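Local coordinates for FACT complex subunit (Chaetomium thermophilum var. thermophilum, PDB 4KHB), which forms the PH-like part of Spt16 that pairs with Pob3 in FACT, a histone chaperone that probably reorganizes nucleosomes during transcription, replication and repair, at residues K32-I36 against P46-N50; V37-M41 against S95-R99. All blocks are in the same frame, centred on the assembly; numbering follows the deposited sequence.

Contact 1. Residues K32-I36 against P46-N50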
loop_
_atom_site.group_PDB
_atom_site.type_symbol
_atom_site.label_atom_id
_atom_site.label_comp_id
_atom_site.label_asym_id
_atom_site.label_seq_id
_atom_site.Cartn_x
_atom_site.Cartn_y
_atom_site.Cartn_z
ATOM N N LYS A 32 18.734 -7.620 -7.267
ATOM C CA LYS A 32 19.607 -6.664 -7.912
ATOM C C LYS A 32 19.798 -5.396 -7.104
ATOM O O LYS A 32 20.897 -4.841 -7.031
ATOM C CB LYS A 32 19.016 -6.277 -9.268
ATOM C CG LYS A 32 19.792 -6.765 -10.469
ATOM C CD LYS A 32 21.270 -6.544 -10.311
ATOM C CE LYS A 32 21.927 -7.795 -9.775
ATOM N NZ LYS A 32 23.160 -8.107 -10.443
ATOM N N ASN A 33 18.715 -4.956 -6.485
ATOM C CA ASN A 33 18.714 -3.715 -5.741
ATOM C C ASN A 33 18.641 -3.962 -4.236
ATOM O O ASN A 33 18.364 -3.040 -3.465
ATOM C CB ASN A 33 17.563 -2.835 -6.235
ATOM C CG ASN A 33 17.768 -2.363 -7.670
ATOM O OD1 ASN A 33 18.763 -1.711 -7.988
ATOM N ND2 ASN A 33 16.841 -2.728 -8.549
ATOM N N ASN A 34 18.885 -5.212 -3.833
ATOM C CA ASN A 34 18.865 -5.601 -2.422
ATOM C C ASN A 34 17.539 -5.241 -1.781
ATOM O O ASN A 34 17.500 -4.693 -0.679
ATOM C CB ASN A 34 20.020 -4.959 -1.637
ATOM C CG ASN A 34 20.985 -5.988 -1.066
ATOM O OD1 ASN A 34 20.618 -7.141 -0.836
ATOM N ND2 ASN A 34 22.214 -5.565 -0.806
ATOM N N THR A 35 16.450 -5.556 -2.474
ATOM C CA THR A 35 15.146 -5.047 -2.081
ATOM C C THR A 35 14.055 -6.075 -2.365
ATOM O O THR A 35 14.111 -6.805 -3.361
ATOM C CB THR A 35 14.827 -3.739 -2.849
ATOM O OG1 THR A 35 15.834 -2.755 -2.577
ATOM C CG2 THR A 35 13.462 -3.189 -2.465
ATOM N N ILE A 36 13.070 -6.136 -1.472
ATOM C CA ILE A 36 11.838 -6.869 -1.723
ATOM C C ILE A 36 10.710 -5.854 -1.893
ATOM O O ILE A 36 10.737 -4.777 -1.291
ATOM C CB ILE A 36 11.515 -7.886 -0.598
ATOM C CG1 ILE A 36 10.999 -7.177 0.657
ATOM C CG2 ILE A 36 12.746 -8.713 -0.262
ATOM C CD1 ILE A 36 10.470 -8.126 1.724
ATOM N N PRO A 46 8.486 -1.000 -1.543
ATOM C CA PRO A 46 9.852 -1.514 -1.402
ATOM C C PRO A 46 10.291 -1.579 0.053
ATOM O O PRO A 46 9.986 -0.668 0.823
ATOM C CB PRO A 46 10.705 -0.473 -2.147
ATOM C CG PRO A 46 9.734 0.380 -2.915
ATOM C CD PRO A 46 8.464 0.348 -2.135
ATOM N N PHE A 47 10.994 -2.646 0.419
ATOM C CA PHE A 47 11.672 -2.717 1.706
ATOM C C PHE A 47 13.084 -3.243 1.484
ATOM O O PHE A 47 13.275 -4.330 0.934
ATOM C CB PHE A 47 10.902 -3.609 2.683
ATOM C CG PHE A 47 9.623 -3.000 3.187
ATOM C CD1 PHE A 47 9.638 -2.110 4.255
ATOM C CD2 PHE A 47 8.405 -3.314 2.598
ATOM C CE1 PHE A 47 8.461 -1.545 4.728
ATOM C CE2 PHE A 47 7.224 -2.754 3.067
ATOM C CZ PHE A 47 7.253 -1.867 4.131
ATOM N N HIS A 48 14.072 -2.463 1.906
ATOM C CA HIS A 48 15.469 -2.826 1.697
ATOM C C HIS A 48 15.854 -3.976 2.617
ATOM O O HIS A 48 15.287 -4.124 3.699
ATOM C CB HIS A 48 16.365 -1.614 1.943
ATOM C CG HIS A 48 17.750 -1.760 1.389
ATOM N ND1 HIS A 48 18.741 -2.462 2.038
ATOM C CD2 HIS A 48 18.307 -1.285 0.251
ATOM C CE1 HIS A 48 19.851 -2.417 1.322
ATOM N NE2 HIS A 48 19.614 -1.709 0.232
ATOM N N ILE A 49 16.810 -4.792 2.182
ATOM C CA ILE A 49 17.213 -5.971 2.943
ATOM C C ILE A 49 17.855 -5.622 4.290
ATOM O O ILE A 49 17.770 -6.399 5.247
ATOM C CB ILE A 49 18.161 -6.874 2.120
ATOM C CG1 ILE A 49 18.300 -8.251 2.769
ATOM C CG2 ILE A 49 19.522 -6.227 1.977
ATOM C CD1 ILE A 49 17.038 -9.077 2.723
ATOM N N ASN A 50 18.477 -4.447 4.368
ATOM C CA ASN A 50 19.128 -3.992 5.595
ATOM C C ASN A 50 18.121 -3.622 6.681
ATOM O O ASN A 50 18.494 -3.274 7.805
ATOM C CB ASN A 50 20.041 -2.798 5.296
ATOM C CG ASN A 50 21.237 -3.176 4.443
ATOM O OD1 ASN A 50 21.510 -4.354 4.220
ATOM N ND2 ASN A 50 21.959 -2.171 3.962
#
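Ile36 and Phe47 form a hydrogen-bonded pair at the open end of the antiparallel beta hairpin of strands 35-40 and 43-48, part of the PH-like fold. Phe47 N donates to Ile36 O at 2.7 Å, and Ile36 N donates back to Phe47 O at 3.0 Å; both bonds are close to straight. One step outward, Thr35 and His48 make the non-hydrogen-bonded pair, their CA atoms 4.4 Å apart, with side chains on the face opposite Ile36 and Phe47. Strand 43-48 ends there in a 3-10 turn, yet a third bond, Ile49 N to Asn34 O at 2.9 Å, still joins the two backbones.

That carbonyl oxygen does double duty: Asn34 O also lies 3.5 Å above the plane of the His48 ring, over its centre. His48 CG stands anti to the backbone N (chi1 -164°), which lays the imidazole across the end of the hairpin. The rotation of the ring is set at its edge, where Asn50 N donates in plane to His48 ND1 at 3.1 Å. With an alanine in place of His48, Asn50 N would probably be left without this acceptor and Asn34 O without its aromatic cover. Beside the ring, Asn34 OD1 presses on Ile49 CG2 at 3.2 Å. Thr35 OG1 turns back along its own segment to hydrogen-bond Asn33 O at 2.7 Å, from above the carbonyl plane, and has a second hydrogen-bond partner in Ser11 OG, while the Thr35 CG2 methyl leans on Phe47 O.

Asn34 and Thr35 both face Asp30 in a G1 beta bulge, on the strand 28-30 side. Helix 103-121 packs on Asn34 and Ile49 through Leu116, and Phe9 meets the His48 ring. Phe47 meets Phe70 of strand 63-70 and packs on Trp108 of the Pob3 chain.

Contact 2. Residues V37-M41 against S95-R99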
loop_
_atom_site.group_PDB
_atom_site.type_symbol
_atom_site.label_atom_id
_atom_site.label_comp_id
_atom_site.label_asym_id
_atom_site.label_seq_id
_atom_site.Cartn_x
_atom_site.Cartn_y
_atom_site.Cartn_z
ATOM N N VAL A 37 9.728 -6.188 -2.725
ATOM C CA VAL A 37 8.613 -5.287 -2.995
ATOM C C VAL A 37 7.305 -5.940 -2.581
ATOM O O VAL A 37 6.905 -6.961 -3.141
ATOM C CB VAL A 37 8.539 -4.886 -4.484
ATOM C CG1 VAL A 37 7.403 -3.900 -4.706
ATOM C CG2 VAL A 37 9.859 -4.298 -4.949
ATOM N N LEU A 38 6.643 -5.350 -1.591
ATOM C CA LEU A 38 5.440 -5.945 -1.033
ATOM C C LEU A 38 4.192 -5.197 -1.487
ATOM O O LEU A 38 4.154 -3.965 -1.469
ATOM C CB LEU A 38 5.531 -5.984 0.495
ATOM C CG LEU A 38 6.843 -6.590 1.000
ATOM C CD1 LEU A 38 6.964 -6.526 2.511
ATOM C CD2 LEU A 38 6.969 -8.023 0.517
ATOM N N PRO A 39 3.163 -5.950 -1.896
ATOM C CA PRO A 39 1.911 -5.367 -2.382
ATOM C C PRO A 39 0.994 -4.970 -1.229
ATOM O O PRO A 39 0.450 -5.834 -0.540
ATOM C CB PRO A 39 1.295 -6.510 -3.193
ATOM C CG PRO A 39 1.813 -7.755 -2.537
ATOM C CD PRO A 39 3.191 -7.420 -2.032
ATOM N N ILE A 40 0.840 -3.668 -1.016
ATOM C CA ILE A 40 -0.001 -3.177 0.068
ATOM C C ILE A 40 -1.087 -2.240 -0.451
ATOM O O ILE A 40 -0.811 -1.098 -0.836
ATOM C CB ILE A 40 0.835 -2.458 1.151
ATOM C CG1 ILE A 40 1.928 -3.390 1.685
ATOM C CG2 ILE A 40 -0.049 -1.985 2.297
ATOM C CD1 ILE A 40 2.885 -2.736 2.669
ATOM N N MET A 41 -2.320 -2.744 -0.456
ATOM C CA MET A 41 -3.500 -1.975 -0.853
ATOM C C MET A 41 -3.384 -1.377 -2.251
ATOM O O MET A 41 -3.774 -0.230 -2.486
ATOM C CB MET A 41 -3.804 -0.888 0.182
ATOM C CG MET A 41 -4.140 -1.454 1.555
ATOM S SD MET A 41 -5.695 -2.370 1.565
ATOM C CE MET A 41 -5.448 -3.479 2.956
ATOM N N SER A 95 6.547 -5.977 11.658
ATOM C CA SER A 95 6.300 -7.162 10.844
ATOM C C SER A 95 5.024 -7.043 10.019
ATOM O O SER A 95 4.150 -6.224 10.317
ATOM C CB SER A 95 6.219 -8.409 11.727
ATOM O OG SER A 95 5.042 -8.394 12.519
ATOM N N LEU A 96 4.933 -7.863 8.975
ATOM C CA LEU A 96 3.692 -8.041 8.228
ATOM C C LEU A 96 3.559 -9.490 7.764
ATOM O O LEU A 96 4.563 -10.167 7.516
ATOM C CB LEU A 96 3.586 -7.058 7.057
ATOM C CG LEU A 96 4.822 -6.690 6.242
ATOM C CD1 LEU A 96 5.163 -7.797 5.272
ATOM C CD2 LEU A 96 4.595 -5.375 5.510
ATOM N N THR A 97 2.322 -9.960 7.640
ATOM C CA THR A 97 2.066 -11.347 7.264
ATOM C C THR A 97 1.173 -11.452 6.030
ATOM O O THR A 97 0.138 -10.787 5.937
ATOM C CB THR A 97 1.437 -12.143 8.439
ATOM O OG1 THR A 97 2.395 -12.287 9.496
ATOM C CG2 THR A 97 0.987 -13.526 7.987
ATOM N N PHE A 98 1.593 -12.278 5.078
ATOM C CA PHE A 98 0.782 -12.570 3.904
ATOM C C PHE A 98 0.346 -14.025 3.940
ATOM O O PHE A 98 0.964 -14.851 4.621
ATOM C CB PHE A 98 1.557 -12.316 2.607
ATOM C CG PHE A 98 1.887 -10.875 2.354
ATOM C CD1 PHE A 98 3.080 -10.327 2.800
ATOM C CD2 PHE A 98 1.008 -10.072 1.639
ATOM C CE1 PHE A 98 3.383 -9.001 2.551
ATOM C CE2 PHE A 98 1.303 -8.744 1.387
ATOM C CZ PHE A 98 2.494 -8.207 1.845
ATOM N N ARG A 99 -0.721 -14.335 3.212
ATOM C CA ARG A 99 -1.167 -15.713 3.069
ATOM C C ARG A 99 -1.403 -16.041 1.599
ATOM O O ARG A 99 -1.825 -15.179 0.820
ATOM C CB ARG A 99 -2.425 -15.991 3.904
ATOM C CG ARG A 99 -3.712 -15.464 3.293
ATOM C CD ARG A 99 -4.932 -16.008 4.016
ATOM N NE ARG A 99 -6.146 -15.806 3.232
ATOM C CZ ARG A 99 -7.347 -16.249 3.586
ATOM N NH1 ARG A 99 -7.504 -16.920 4.719
ATOM N NH2 ARG A 99 -8.391 -16.025 2.803
#
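Leu38 and Leu96 meet where the two beta sheets of the PH-like domain face each other. Here the two strand segments, 37-40 and 95-99, cross at 75°, their axes 9.9 Å apart, and the gap is filled mainly by side chains.

The tight spot is methyl against methyl: Leu38 CD1 touches Leu96 CD1 at 3.5 Å, with Leu96 CD2 a little further off. Leu38 CG stands anti to its carbonyl carbon (chi1 -50°), and with chi2 extended (176°) CD1 is carried out to the far sheet. Alongside, the far end of the Phe98 ring, CZ, abuts both Leu38 CB, which approaches obliquely, and Pro39 CD, each 4.0 Å away. Packing slackens toward Ile40, whose CD1 comes no closer than 4.2 Å to Leu96 CD2.

On strand 95-99, every second residue turns away from this interior. Ser95, Thr97 and Arg99 lie on the other face of the sheet; Thr97 and Arg99 keep some exposure, and Arg99 makes a cation-pi contact with Trp63 while bonding through NE to Gln177 of the Pob3 chain. The same strand continues the sheet into Pob3 as an antiparallel ladder, and its Leu96 and Phe98 side chains point to the sheet of strand 35-40. Loop residue Ile27 packs against both Pro39 and Phe98.

The one polar atom drawn into the contact is Pro39 O, which lies in the plane of the Phe98 ring at its edge, 3.6 Å from Phe98 CE2.

From the N terminus, the chain enters strand 35-40 through residues 32-36, runs on into 37-41, turns, and comes back as 46-50. Contact 1 closes this short hairpin loop, leaving nine residues between its segments. Contact 2 begins inside that loop and closes only at 95-99, after strands 52-60 and 63-70, so the two contacts cross rather than nest. Contact 1 joins neighbouring strands within one sheet by backbone bonds; contact 2 joins that sheet to the second one mainly by side chains. Their centres lie about 14 Å apart, yet they meet in the interior, where Phe47 CD2 packs on Leu38 CD1 at 3.5 Å.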